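Local coordinates for protein beta-1,4-mannanase (Cellulomonas fimi, PDB 2BVY) that probably hydrolyses internal beta-1,4-mannosidic linkages of mannan, through the family 26 glycoside hydrolase domain that is joined here to a bacterial Ig-like domain, at residues H38-G43 and A65-D70; W69-I74 and N108-H113. All coordinates share one frame; numbering follows the deposited sequence.

Contact 1. Residues H38-G43 and A65-D70; sequences HTTSFG and AVFGWD
His38 N donates to Gly68 O at 2.8 Å, a nearly straight bond of 170° that fastens the loop 38-43 to strand 66-70. A water bridges the next step: it accepts from Thr39 N and donates to the same Gly68 O. The water also lies over one face of the Trp69 indole, toward its rim. The loop side chains then meet the two aromatic residues that flank Gly68. Thr39 lays its methyl over a face of the Phe67 ring. This is a CH-pi contact, with CG2 of Thr39 3.9 Å from the centroid of the Phe67 ring. The hydroxyl of Thr39 bonds instead to Ser54 and His36. Thr40 touches both rings. Its CG2 meets Phe67 CE2 at 3.7 Å. Its OG1 lies in the indole plane at the far edge of Trp69, 3.2 Å from CH2 of that residue. A chi1 of 61° sets this hydroxyl between the backbone N and the carbonyl carbon of Thr40 and sends the methyl to Phe67. The setting is the clan GH-A (beta/alpha)8 barrel. Strands 32-37 and 66-70 are parallel neighbours there, and the loop leaves the end of the first strand. Ser41 OG reaches the indole edge near its plane, 3.8 Å from Trp69 CZ3. The same hydroxyl is hydrogen-bonded to His38 ND1 at 2.7 Å. Glu78 is hydrogen-bonded to His38 NE2, so both ring nitrogens have partners and the imidazole is unlikely to turn. Phe42 covers one face of that imidazole with its CD2. Within the loop, His38 O accepts from both Ser41 N and Phe42 N. Tyr97 of helix 87-104 packs on Thr40 and Ser41, and Ile98 of the same helix packs on Trp69.

Contact 2. Residues W69-I74 and N108-H113; sequences WDTLII and NTVSAH. With CAC (cacodylate ion), chain B.
Asn108 OD1 accepts from the indole NH of Trp69 at 2.8 Å. The bond lies on a lone pair in the amide plane and also in the indole plane, and the two planes are only 19° apart. The indole edge is thereby tied to the neighbouring strand. Thr109 O accepts from Trp69 N, and the hydroxyl of Thr109 bonds to Val169 O. Val110 pairs with Trp69 in parallel register, and its CG2 lies 4.2 Å from Trp69 CB. Ser111 N returns a bond to Trp69 O, and Ser111 O receives Thr71 N. Ser111 OG donates to Asp70 OD2 at 2.5 Å. Ala112 CB packs on Thr71 OG1 at 3.2 Å, a hydroxyl that bonds to Tyr147. His113 closes on Asp70 twice. Its backbone N meets OD1 of Asp70 at 3.1 Å, on the syn lone pair. His113 ND1 donates a hydrogen bond to Asp70 OD2 at 2.6 Å. The serine and the imidazole reach that oxygen from opposite faces of the carboxylate plane. With Asp70 CG anti to the backbone N, chi1 -161°, the carboxylate faces this group of donors. Replacing Asp70 with an alanine would probably leave His113 ND1 and Ser111 OG without their shared acceptor, and the imidazole less firmly fixed in rotation. Leu72 CD1 packs on His113 CB at 3.9 Å. His113 NE2 makes a weak bond to a cacodylate ion, probably from the crystallisation liquor, which His174 also holds. The imidazole lies close to the predicted catalytic residues Glu175 and Glu282, consistent with a place in the active-site pocket. The two strands belong to a beta-alpha-beta unit whose crossover runs through helix 87-104; its Ile98 and Ala101 touch Asn108. Helix 141-157 packs on Thr71, and strand 168-171 pairs along the other side of 107-111.

In the fold
From the N terminus, strand 32-37 runs into the loop 38-43. Contact 1 closes the segment that includes helix 55-60 by bringing this loop against strand 66-70. Contact 2 begins on the residues where contact 1 ends, since both use Trp69 and Asp70. It closes the next segment, through helix 87-104 to strand 107-111. The two closures thus follow one another along the chain, overlapping at those shared residues, and neither nests inside the other. Their centres are about 10 Å apart. Phe67 O and Thr109 N join them by a probable hydrogen bond, and His38 packs on Ile73. Together they tie the loop after strand 32-37 to strand 66-70, and that strand to 107-111, with Asp70 and His113 near the predicted catalytic residues.

Contact 1. Residues H38-G43 and A65-D70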
loop_
_atom_site.group_PDB
_atom_site.type_symbol
_atom_site.label_atom_id
_atom_site.label_comp_id
_atom_site.label_asym_id
_atom_site.label_seq_id
_atom_site.Cartn_x
_atom_site.Cartn_y
_atom_site.Cartn_z
ATOM N N HIS A 38 -4.347 11.439 -8.321
ATOM C CA HIS A 38 -4.785 12.837 -8.299
ATOM C C HIS A 38 -5.570 13.192 -9.558
ATOM O O HIS A 38 -5.460 14.310 -10.079
ATOM C CB HIS A 38 -3.565 13.754 -8.215
ATOM C CG HIS A 38 -2.920 13.791 -6.866
ATOM N ND1 HIS A 38 -3.547 14.318 -5.758
ATOM C CD2 HIS A 38 -1.692 13.400 -6.454
ATOM C CE1 HIS A 38 -2.732 14.251 -4.720
ATOM N NE2 HIS A 38 -1.599 13.698 -5.115
ATOM N N THR A 39 -6.370 12.252 -10.037
ATOM C CA THR A 39 -7.108 12.468 -11.270
ATOM C C THR A 39 -8.034 13.693 -11.256
ATOM O O THR A 39 -8.233 14.330 -12.295
ATOM C CB THR A 39 -7.870 11.162 -11.680
ATOM O OG1 THR A 39 -8.045 11.142 -13.103
ATOM C CG2 THR A 39 -9.221 11.060 -10.990
ATOM N N THR A 40 -8.576 14.052 -10.093
ATOM C CA THR A 40 -9.452 15.219 -10.023
ATOM C C THR A 40 -8.837 16.387 -9.260
ATOM O O THR A 40 -9.515 17.378 -8.989
ATOM C CB THR A 40 -10.824 14.892 -9.372
ATOM O OG1 THR A 40 -10.626 14.428 -8.030
ATOM C CG2 THR A 40 -11.567 13.827 -10.183
ATOM N N SER A 41 -7.559 16.281 -8.916
ATOM C CA SER A 41 -6.906 17.366 -8.186
ATOM C C SER A 41 -5.775 18.027 -8.976
ATOM O O SER A 41 -5.407 19.173 -8.706
ATOM C CB SER A 41 -6.386 16.858 -6.839
ATOM O OG SER A 41 -5.503 15.772 -7.003
ATOM N N PHE A 42 -5.238 17.298 -9.952
ATOM C CA PHE A 42 -4.157 17.778 -10.817
ATOM C C PHE A 42 -4.492 17.459 -12.274
ATOM O O PHE A 42 -4.717 16.302 -12.628
ATOM C CB PHE A 42 -2.842 17.096 -10.455
ATOM C CG PHE A 42 -2.132 17.715 -9.290
ATOM C CD1 PHE A 42 -1.390 18.881 -9.455
ATOM C CD2 PHE A 42 -2.195 17.126 -8.028
ATOM C CE1 PHE A 42 -0.708 19.462 -8.375
ATOM C CE2 PHE A 42 -1.523 17.693 -6.941
ATOM C CZ PHE A 42 -0.775 18.868 -7.116
ATOM N N GLY A 43 -4.531 18.485 -13.118
ATOM C CA GLY A 43 -4.845 18.268 -14.517
ATOM C C GLY A 43 -4.360 19.389 -15.413
ATOM O O GLY A 43 -4.264 20.543 -14.986
ATOM N N ALA A 65 -11.435 4.155 -13.266
ATOM C CA ALA A 65 -12.158 3.286 -12.346
ATOM C C ALA A 65 -11.559 3.435 -10.950
ATOM O O ALA A 65 -12.243 3.256 -9.944
ATOM C CB ALA A 65 -12.062 1.847 -12.808
ATOM N N VAL A 66 -10.280 3.789 -10.899
ATOM C CA VAL A 66 -9.570 3.946 -9.636
ATOM C C VAL A 66 -9.024 5.364 -9.466
ATOM O O VAL A 66 -8.374 5.895 -10.360
ATOM C CB VAL A 66 -8.388 2.929 -9.541
ATOM C CG1 VAL A 66 -7.541 3.205 -8.306
ATOM C CG2 VAL A 66 -8.925 1.512 -9.504
ATOM N N PHE A 67 -9.303 5.970 -8.317
ATOM C CA PHE A 67 -8.831 7.317 -8.001
ATOM C C PHE A 67 -7.743 7.177 -6.939
ATOM O O PHE A 67 -8.028 6.767 -5.815
ATOM C CB PHE A 67 -9.969 8.170 -7.430
ATOM C CG PHE A 67 -11.023 8.555 -8.436
ATOM C CD1 PHE A 67 -11.647 7.593 -9.223
ATOM C CD2 PHE A 67 -11.419 9.884 -8.563
ATOM C CE1 PHE A 67 -12.653 7.947 -10.116
ATOM C CE2 PHE A 67 -12.429 10.254 -9.459
ATOM C CZ PHE A 67 -13.047 9.285 -10.234
ATOM N N GLY A 68 -6.503 7.502 -7.290
ATOM C CA GLY A 68 -5.417 7.381 -6.328
ATOM C C GLY A 68 -5.096 8.683 -5.618
ATOM O O GLY A 68 -5.126 9.745 -6.224
ATOM N N TRP A 69 -4.782 8.597 -4.329
ATOM C CA TRP A 69 -4.452 9.774 -3.539
ATOM C C TRP A 69 -3.189 9.514 -2.729
ATOM O O TRP A 69 -2.608 8.433 -2.803
ATOM C CB TRP A 69 -5.599 10.119 -2.590
ATOM C CG TRP A 69 -6.949 10.135 -3.252
ATOM C CD1 TRP A 69 -7.915 9.164 -3.179
ATOM C CD2 TRP A 69 -7.485 11.172 -4.082
ATOM N NE1 TRP A 69 -9.017 9.537 -3.910
ATOM C CE2 TRP A 69 -8.782 10.764 -4.476
ATOM C CE3 TRP A 69 -6.996 12.403 -4.534
ATOM C CZ2 TRP A 69 -9.600 11.550 -5.301
ATOM C CZ3 TRP A 69 -7.813 13.189 -5.361
ATOM C CH2 TRP A 69 -9.099 12.756 -5.731
ATOM N N ASP A 70 -2.776 10.499 -1.937
ATOM C CA ASP A 70 -1.570 10.340 -1.139
ATOM C C ASP A 70 -1.589 11.185 0.134
ATOM O O ASP A 70 -2.063 12.314 0.119
ATOM C CB ASP A 70 -0.358 10.716 -1.992
ATOM C CG ASP A 70 0.926 10.155 -1.441
ATOM O OD1 ASP A 70 1.461 10.717 -0.455
ATOM O OD2 ASP A 70 1.389 9.131 -1.985
HETATM O O HOH W 1 -7.558 10.566 -7.696
#

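Contact 2. Residues W69-I74 and N108-H113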
loop_
_atom_site.group_PDB
_atom_site.type_symbol
_atom_site.label_atom_id
_atom_site.label_comp_id
_atom_site.label_asym_id
_atom_site.label_seq_id
_atom_site.Cartn_x
_atom_site.Cartn_y
_atom_site.Cartn_z
ATOM N N TRP A 69 -4.782 8.597 -4.329
ATOM C CA TRP A 69 -4.452 9.774 -3.539
ATOM C C TRP A 69 -3.189 9.514 -2.729
ATOM O O TRP A 69 -2.608 8.433 -2.803
ATOM C CB TRP A 69 -5.599 10.119 -2.590
ATOM C CG TRP A 69 -6.949 10.135 -3.252
ATOM C CD1 TRP A 69 -7.915 9.164 -3.179
ATOM C CD2 TRP A 69 -7.485 11.172 -4.082
ATOM N NE1 TRP A 69 -9.017 9.537 -3.910
ATOM C CE2 TRP A 69 -8.782 10.764 -4.476
ATOM C CE3 TRP A 69 -6.996 12.403 -4.534
ATOM C CZ2 TRP A 69 -9.600 11.550 -5.301
ATOM C CZ3 TRP A 69 -7.813 13.189 -5.361
ATOM C CH2 TRP A 69 -9.099 12.756 -5.731
ATOM N N ASP A 70 -2.776 10.499 -1.937
ATOM C CA ASP A 70 -1.570 10.340 -1.139
ATOM C C ASP A 70 -1.589 11.185 0.134
ATOM O O ASP A 70 -2.063 12.314 0.119
ATOM C CB ASP A 70 -0.358 10.716 -1.992
ATOM C CG ASP A 70 0.926 10.155 -1.441
ATOM O OD1 ASP A 70 1.461 10.717 -0.455
ATOM O OD2 ASP A 70 1.389 9.131 -1.985
ATOM N N THR A 71 -1.058 10.645 1.228
ATOM C CA THR A 71 -1.026 11.380 2.487
ATOM C C THR A 71 -0.255 12.698 2.380
ATOM O O THR A 71 -0.217 13.475 3.332
ATOM C CB THR A 71 -0.426 10.532 3.637
ATOM O OG1 THR A 71 0.855 10.024 3.250
ATOM C CG2 THR A 71 -1.346 9.374 3.975
ATOM N N LEU A 72 0.369 12.950 1.232
ATOM C CA LEU A 72 1.070 14.216 1.033
ATOM C C LEU A 72 -0.002 15.314 1.064
ATOM O O LEU A 72 0.297 16.477 1.302
ATOM C CB LEU A 72 1.797 14.247 -0.319
ATOM C CG LEU A 72 3.177 13.593 -0.440
ATOM C CD1 LEU A 72 3.627 13.594 -1.896
ATOM C CD2 LEU A 72 4.178 14.346 0.426
ATOM N N ILE A 73 -1.251 14.929 0.808
ATOM C CA ILE A 73 -2.379 15.860 0.838
ATOM C C ILE A 73 -2.536 16.360 2.278
ATOM O O ILE A 73 -2.638 17.557 2.528
ATOM C CB ILE A 73 -3.688 15.161 0.418
ATOM C CG1 ILE A 73 -3.621 14.757 -1.059
ATOM C CG2 ILE A 73 -4.881 16.077 0.689
ATOM C CD1 ILE A 73 -4.823 13.946 -1.532
ATOM N N ILE A 74 -2.557 15.419 3.217
ATOM C CA ILE A 74 -2.679 15.740 4.628
ATOM C C ILE A 74 -1.555 16.694 5.036
ATOM O O ILE A 74 -1.797 17.708 5.692
ATOM C CB ILE A 74 -2.611 14.455 5.479
ATOM C CG1 ILE A 74 -3.756 13.521 5.074
ATOM C CG2 ILE A 74 -2.680 14.799 6.966
ATOM C CD1 ILE A 74 -3.767 12.195 5.800
ATOM N N ASN A 108 -11.299 4.226 -4.532
ATOM C CA ASN A 108 -10.220 5.021 -3.969
ATOM C C ASN A 108 -9.064 4.209 -3.411
ATOM O O ASN A 108 -9.259 3.170 -2.784
ATOM C CB ASN A 108 -10.776 5.916 -2.861
ATOM C CG ASN A 108 -11.746 6.956 -3.383
ATOM O OD1 ASN A 108 -11.342 8.027 -3.833
ATOM N ND2 ASN A 108 -13.035 6.635 -3.344
ATOM N N THR A 109 -7.853 4.705 -3.639
ATOM C CA THR A 109 -6.647 4.071 -3.126
ATOM C C THR A 109 -5.734 5.182 -2.617
ATOM O O THR A 109 -5.645 6.253 -3.220
ATOM C CB THR A 109 -5.924 3.251 -4.203
ATOM O OG1 THR A 109 -4.831 2.548 -3.602
ATOM C CG2 THR A 109 -5.412 4.150 -5.324
ATOM N N VAL A 110 -5.065 4.934 -1.498
ATOM C CA VAL A 110 -4.198 5.945 -0.918
ATOM C C VAL A 110 -2.785 5.439 -0.654
ATOM O O VAL A 110 -2.588 4.455 0.062
ATOM C CB VAL A 110 -4.785 6.464 0.411
ATOM C CG1 VAL A 110 -3.835 7.478 1.049
ATOM C CG2 VAL A 110 -6.163 7.068 0.168
ATOM N N SER A 111 -1.805 6.108 -1.247
ATOM C CA SER A 111 -0.416 5.748 -1.020
ATOM C C SER A 111 0.091 6.736 0.037
ATOM O O SER A 111 -0.650 7.628 0.467
ATOM C CB SER A 111 0.383 5.858 -2.317
ATOM O OG SER A 111 0.175 7.112 -2.933
ATOM N N ALA A 112 1.335 6.588 0.469
ATOM C CA ALA A 112 1.859 7.481 1.494
ATOM C C ALA A 112 3.341 7.790 1.345
ATOM O O ALA A 112 4.185 7.014 1.788
ATOM C CB ALA A 112 1.591 6.882 2.881
ATOM N N HIS A 113 3.654 8.915 0.709
ATOM C CA HIS A 113 5.043 9.340 0.547
ATOM C C HIS A 113 5.360 10.135 1.815
ATOM O O HIS A 113 5.447 11.367 1.794
ATOM C CB HIS A 113 5.186 10.222 -0.693
ATOM C CG HIS A 113 5.082 9.468 -1.981
ATOM N ND1 HIS A 113 3.902 8.907 -2.426
ATOM C CD2 HIS A 113 6.023 9.140 -2.902
ATOM C CE1 HIS A 113 4.121 8.267 -3.561
ATOM N NE2 HIS A 113 5.399 8.392 -3.871
HETATM AS AS CAC B . 6.174 6.888 -7.256
HETATM O O1 CAC B . 7.054 5.638 -7.943
HETATM O O2 CAC B . 5.111 6.233 -6.225
HETATM C C1 CAC B . 7.300 8.045 -6.268
HETATM C C2 CAC B . 5.170 7.796 -8.581
#